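PDB 2YHG: cellulose-binding protein from Saccharophagus degradans, which is of unproven function but may bind polysaccharide and hydrolyse glycosidic bonds, this C-terminal portion holding a nucleoside hydrolase-like domain and a C-terminal domain. Local coordinates for residues D107-R115 / K126-I134. Numbering follows the deposited sequence.
Sequences DSINVMGQR and KDSAGSNLI. With EDO (1,2-ethanediol), chain J.
The amide of Q114 grips the chain just ahead of helix 129-139 with both of its polar atoms. NE2 donates to K126 O at 2.9 Å in an almost straight bond (169°); K126 O lies in the amide plane of Q114, and NE2 in the carbonyl plane of K126. NE2 also reaches D121 O. On the other branch, OE1 accepts from the hydroxyl of S128, with OG to OE1 2.7 Å and the donor tilted from the carbonyl plane. A bend at chi2 (-46°) turns the buried amide back toward the helix start, and with a donor needed on one branch and an acceptor on the other, the two bonds fix which way round it lies.

S128 is the N-cap. Its OG takes the N-H of S131 at 3.0 Å, while S131 OG takes S128 N in return, completing a capping box. In the first turn of the helix, G130 N donates to O of M112, the last strand residue (2.8 Å, bent at 142°).

Apolar packing continues along the strand. V111 sets CB against A129 CB at 3.8 Å; its CG2 touches G130 CA and meets L133 CD1 at 3.9 Å. G113 CA comes within 4.2 Å of G130 CA.

Beyond Q114, an ethanediol, probably from the crystallisation liquor, bridges R115 N and NE.

Strand 110-112 edges the six-stranded parallel sheet; helix 129-139 carries the beta-alpha-beta crossover past strands 58-64 and 30-35 to 146-150, the switch point of a Rossmann-like 3-2-1-4-5-6 order.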
ATOM      1  N   ASP A 107      15.176  -7.425  11.451  1.00 11.11           N
ATOM      2  CA  ASP A 107      16.048  -6.744  12.379  1.00 11.92           C
ATOM      3  C   ASP A 107      17.068  -5.888  11.617  1.00 11.29           C
ATOM      4  O   ASP A 107      17.408  -4.778  12.047  1.00 11.59           O
ATOM      5  CB  ASP A 107      16.809  -7.747  13.246  1.00 14.32           C
ATOM      6  CG  ASP A 107      15.925  -8.531  14.210  1.00 16.00           C
ATOM      7  OD1 ASP A 107      14.792  -8.103  14.505  0.50 12.06           O
ATOM      8  OD2 ASP A 107      16.371  -9.641  14.622  0.50 13.42           O
ATOM      9  N   SER A 108      17.585  -6.405  10.496  1.00 11.20           N
ATOM     10  CA  SER A 108      18.613  -5.711   9.747  1.00 11.32           C
ATOM     11  C   SER A 108      18.156  -4.419   9.070  1.00 10.56           C
ATOM     12  O   SER A 108      18.972  -3.599   8.730  1.00 11.85           O
ATOM     13  CB  SER A 108      19.242  -6.644   8.706  1.00 12.38           C
ATOM     14  OG  SER A 108      18.472  -6.779   7.540  1.00 13.31           O
ATOM     15  N   ILE A 109      16.850  -4.283   8.868  1.00  9.45           N
ATOM     16  CA  ILE A 109      16.261  -3.118   8.200  1.00  8.74           C
ATOM     17  C   ILE A 109      15.454  -2.232   9.169  1.00  8.04           C
ATOM     18  O   ILE A 109      14.793  -1.291   8.734  1.00  8.63           O
ATOM     19  CB  ILE A 109      15.428  -3.515   6.971  1.00  9.65           C
ATOM     20  CG1 ILE A 109      14.247  -4.407   7.345  1.00 11.29           C
ATOM     21  CG2 ILE A 109      16.319  -4.174   5.937  1.00 12.60           C
ATOM     22  CD1 ILE A 109      13.141  -4.477   6.293  1.00 12.52           C
ATOM     23  N   ASN A 110      15.608  -2.493  10.466  1.00  8.34           N
ATOM     24  CA  ASN A 110      15.031  -1.715  11.554  1.00  8.06           C
ATOM     25  C   ASN A 110      16.066  -0.699  11.975  1.00  8.26           C
ATOM     26  O   ASN A 110      16.992  -1.018  12.751  1.00  8.66           O
ATOM     27  CB  ASN A 110      14.694  -2.696  12.683  1.00  8.41           C
ATOM     28  CG  ASN A 110      14.350  -2.021  13.986  1.00  8.16           C
ATOM     29  OD1 ASN A 110      14.091  -0.814  14.036  1.00  9.11           O
ATOM     30  ND2 ASN A 110      14.369  -2.797  15.069  1.00  9.43           N
ATOM     31  N   VAL A 111      15.923   0.542  11.508  1.00  7.69           N
ATOM     32  CA  VAL A 111      16.948   1.553  11.672  1.00  8.01           C
ATOM     33  C   VAL A 111      16.343   2.915  11.984  1.00  7.24           C
ATOM     34  O   VAL A 111      15.153   3.136  11.719  1.00  7.64           O
ATOM     35  CB  VAL A 111      17.892   1.652  10.436  1.00  8.77           C
ATOM     36  CG1 VAL A 111      18.546   0.290  10.121  1.00 10.75           C
ATOM     37  CG2 VAL A 111      17.157   2.198   9.196  1.00  9.39           C
ATOM     38  N   MET A 112      17.183   3.821  12.472  1.00  7.12           N
ATOM     39  CA  MET A 112      16.803   5.190  12.692  1.00  7.15           C
ATOM     40  C   MET A 112      16.891   6.012  11.426  1.00  6.88           C
ATOM     41  O   MET A 112      17.885   5.949  10.708  1.00  7.74           O
ATOM     42  CB  MET A 112      17.699   5.815  13.736  1.00  7.91           C
ATOM     43  CG  MET A 112      17.558   5.232  15.128  1.00  8.10           C
ATOM     44  SD  MET A 112      15.947   5.436  15.895  1.00  9.01           S
ATOM     45  CE  MET A 112      15.851   7.202  16.070  1.00 11.60           C
ATOM     46  N   GLY A 113      15.908   6.865  11.218  1.00  6.96           N
ATOM     47  CA  GLY A 113      15.921   7.925  10.230  1.00  6.87           C
ATOM     48  C   GLY A 113      16.278   9.249  10.858  1.00  6.44           C
ATOM     49  O   GLY A 113      17.033   9.320  11.829  1.00  7.54           O
ATOM     50  N   GLN A 114      15.719  10.331  10.321  1.00  6.44           N
ATOM     51  CA  GLN A 114      16.042  11.653  10.886  1.00  6.58           C
ATOM     52  C   GLN A 114      15.497  11.717  12.313  1.00  6.40           C
ATOM     53  O   GLN A 114      14.352  11.299  12.582  1.00  6.92           O
ATOM     54  CB  GLN A 114      15.444  12.790  10.077  1.00  6.56           C
ATOM     55  CG  GLN A 114      15.747  12.755   8.580  1.00  7.16           C
ATOM     56  CD  GLN A 114      17.202  12.467   8.274  1.00  7.16           C
ATOM     57  OE1 GLN A 114      17.556  11.364   7.869  1.00  8.02           O
ATOM     58  NE2 GLN A 114      18.058  13.440   8.474  1.00  7.99           N
ATOM     59  N   ARG A 115      16.294  12.304  13.215  1.00  7.09           N
ATOM     60  CA  ARG A 115      15.942  12.396  14.633  1.00  7.13           C
ATOM     61  C   ARG A 115      15.283  13.711  14.992  1.00  7.10           C
ATOM     62  O   ARG A 115      14.796  13.847  16.112  1.00  7.81           O
ATOM     63  CB  ARG A 115      17.152  12.152  15.504  1.00  8.63           C
ATOM     64  CG  ARG A 115      17.702  10.763  15.367  1.00 11.33           C
ATOM     65  CD  ARG A 115      18.922  10.545  16.252  1.00 15.00           C
ATOM     66  NE  ARG A 115      20.045  11.385  15.851  1.00 14.67           N
ATOM     67  CZ  ARG A 115      21.035  11.744  16.656  1.00 17.72           C
ATOM     68  NH1 ARG A 115      21.009  11.376  17.914  1.00 23.85           N
ATOM     69  NH2 ARG A 115      22.099  12.365  16.165  1.00 23.07           N
ATOM     70  N   LYS A 126      23.719  15.520   8.016  1.00  9.55           N
ATOM     71  CA  LYS A 126      22.492  15.010   8.621  0.50  8.92           C
ATOM     72  C   LYS A 126      22.054  13.668   8.052  1.00  8.36           C
ATOM     73  O   LYS A 126      20.915  13.257   8.225  1.00  8.90           O
ATOM     74  CB  LYS A 126      21.393  16.071   8.546  0.50  9.29           C
ATOM     75  CG  LYS A 126      21.829  17.341   9.242  0.50 11.05           C
ATOM     76  CD  LYS A 126      20.739  18.373   9.369  0.50  9.58           C
ATOM     77  CE  LYS A 126      21.203  19.541  10.226  0.50 12.13           C
ATOM     78  NZ  LYS A 126      20.222  20.640  10.288  0.50 15.52           N
ATOM     79  N   ASP A 127      22.966  12.920   7.449  1.00  8.77           N
ATOM     80  CA  ASP A 127      22.570  11.587   7.002  1.00  8.07           C
ATOM     81  C   ASP A 127      22.164  10.711   8.189  1.00  8.34           C
ATOM     82  O   ASP A 127      22.756  10.817   9.292  1.00  9.81           O
ATOM     83  CB  ASP A 127      23.723  10.871   6.312  1.00  9.71           C
ATOM     84  CG  ASP A 127      24.091  11.438   4.973  1.00 11.01           C
ATOM     85  OD1 ASP A 127      23.283  12.108   4.294  1.00 10.86           O
ATOM     86  OD2 ASP A 127      25.228  11.074   4.518  1.00 14.72           O
ATOM     87  N   SER A 128      21.231   9.804   7.952  1.00  7.79           N
ATOM     88  CA  SER A 128      20.878   8.788   8.899  1.00  7.76           C
ATOM     89  C   SER A 128      21.043   7.411   8.298  1.00  7.99           C
ATOM     90  O   SER A 128      21.141   7.240   7.070  1.00  8.52           O
ATOM     91  CB  SER A 128      19.438   8.982   9.391  1.00  7.89           C
ATOM     92  OG  SER A 128      18.515   8.893   8.315  1.00  7.28           O
ATOM     93  N   ALA A 129      20.984   6.389   9.151  1.00  7.98           N
ATOM     94  CA  ALA A 129      20.912   5.024   8.645  1.00  8.61           C
ATOM     95  C   ALA A 129      19.744   4.884   7.682  1.00  8.08           C
ATOM     96  O   ALA A 129      19.857   4.260   6.632  1.00  8.43           O
ATOM     97  CB  ALA A 129      20.839   4.029   9.776  1.00  9.26           C
ATOM     98  N   GLY A 130      18.612   5.477   8.034  1.00  7.09           N
ATOM     99  CA  GLY A 130      17.433   5.365   7.194  1.00  7.31           C
ATOM    100  C   GLY A 130      17.544   6.083   5.867  1.00  6.80           C
ATOM    101  O   GLY A 130      17.120   5.564   4.838  1.00  7.59           O
ATOM    102  N   SER A 131      18.127   7.283   5.849  1.00  6.80           N
ATOM    103  CA  SER A 131      18.257   7.991   4.599  1.00  7.26           C
ATOM    104  C   SER A 131      19.207   7.241   3.679  1.00  7.27           C
ATOM    105  O   SER A 131      18.953   7.106   2.497  1.00  7.82           O
ATOM    106  CB  SER A 131      18.647   9.464   4.810  1.00  7.61           C
ATOM    107  OG  SER A 131      19.925   9.630   5.375  1.00  7.93           O
ATOM    108  N   ASN A 132      20.305   6.759   4.239  1.00  7.60           N
ATOM    109  CA  ASN A 132      21.230   5.979   3.425  1.00  8.03           C
ATOM    110  C   ASN A 132      20.583   4.683   2.951  1.00  8.34           C
ATOM    111  O   ASN A 132      20.888   4.242   1.828  1.00  8.91           O
ATOM    112  CB  ASN A 132      22.510   5.666   4.210  1.00  9.82           C
ATOM    113  CG  ASN A 132      23.422   6.851   4.357  1.00 10.70           C
ATOM    114  OD1 ASN A 132      23.317   7.837   3.619  1.00 11.77           O
ATOM    115  ND2 ASN A 132      24.336   6.768   5.316  1.00 12.98           N
ATOM    116  N   LEU A 133      19.736   4.058   3.750  1.00  8.19           N
ATOM    117  CA  LEU A 133      19.040   2.843   3.348  1.00  8.28           C
ATOM    118  C   LEU A 133      18.161   3.115   2.131  1.00  8.28           C
ATOM    119  O   LEU A 133      18.121   2.323   1.179  1.00  8.75           O
ATOM    120  CB  LEU A 133      18.232   2.305   4.547  1.00  8.57           C
ATOM    121  CG  LEU A 133      17.395   1.029   4.339  1.00  9.02           C
ATOM    122  CD1 LEU A 133      16.996   0.469   5.674  1.00 11.44           C
ATOM    123  CD2 LEU A 133      16.093   1.294   3.543  1.00 10.46           C
ATOM    124  N   ILE A 134      17.450   4.242   2.118  1.00  7.40           N
ATOM    125  CA  ILE A 134      16.647   4.610   1.000  1.00  7.77           C
ATOM    126  C   ILE A 134      17.503   4.776  -0.246  1.00  7.87           C
ATOM    127  O   ILE A 134      17.140   4.314  -1.332  1.00  8.90           O
ATOM    128  CB  ILE A 134      15.786   5.857   1.309  1.00  7.54           C
ATOM    129  CG1 ILE A 134      14.766   5.541   2.376  1.00  7.87           C
ATOM    130  CG2 ILE A 134      15.136   6.398   0.055  1.00  9.07           C
ATOM    131  CD1 ILE A 134      14.111   6.761   2.985  1.00  8.73           C
TER
HETATM  132  C1  EDO J1942      19.928  13.032  11.700  1.00 16.75           C
HETATM  133  O1  EDO J1942      18.985  13.311  12.719  1.00 12.20           O
HETATM  134  C2  EDO J1942      20.357  11.595  11.775  1.00 25.93           C
HETATM  135  O2  EDO J1942      20.920  11.343  13.062  1.00 21.25           O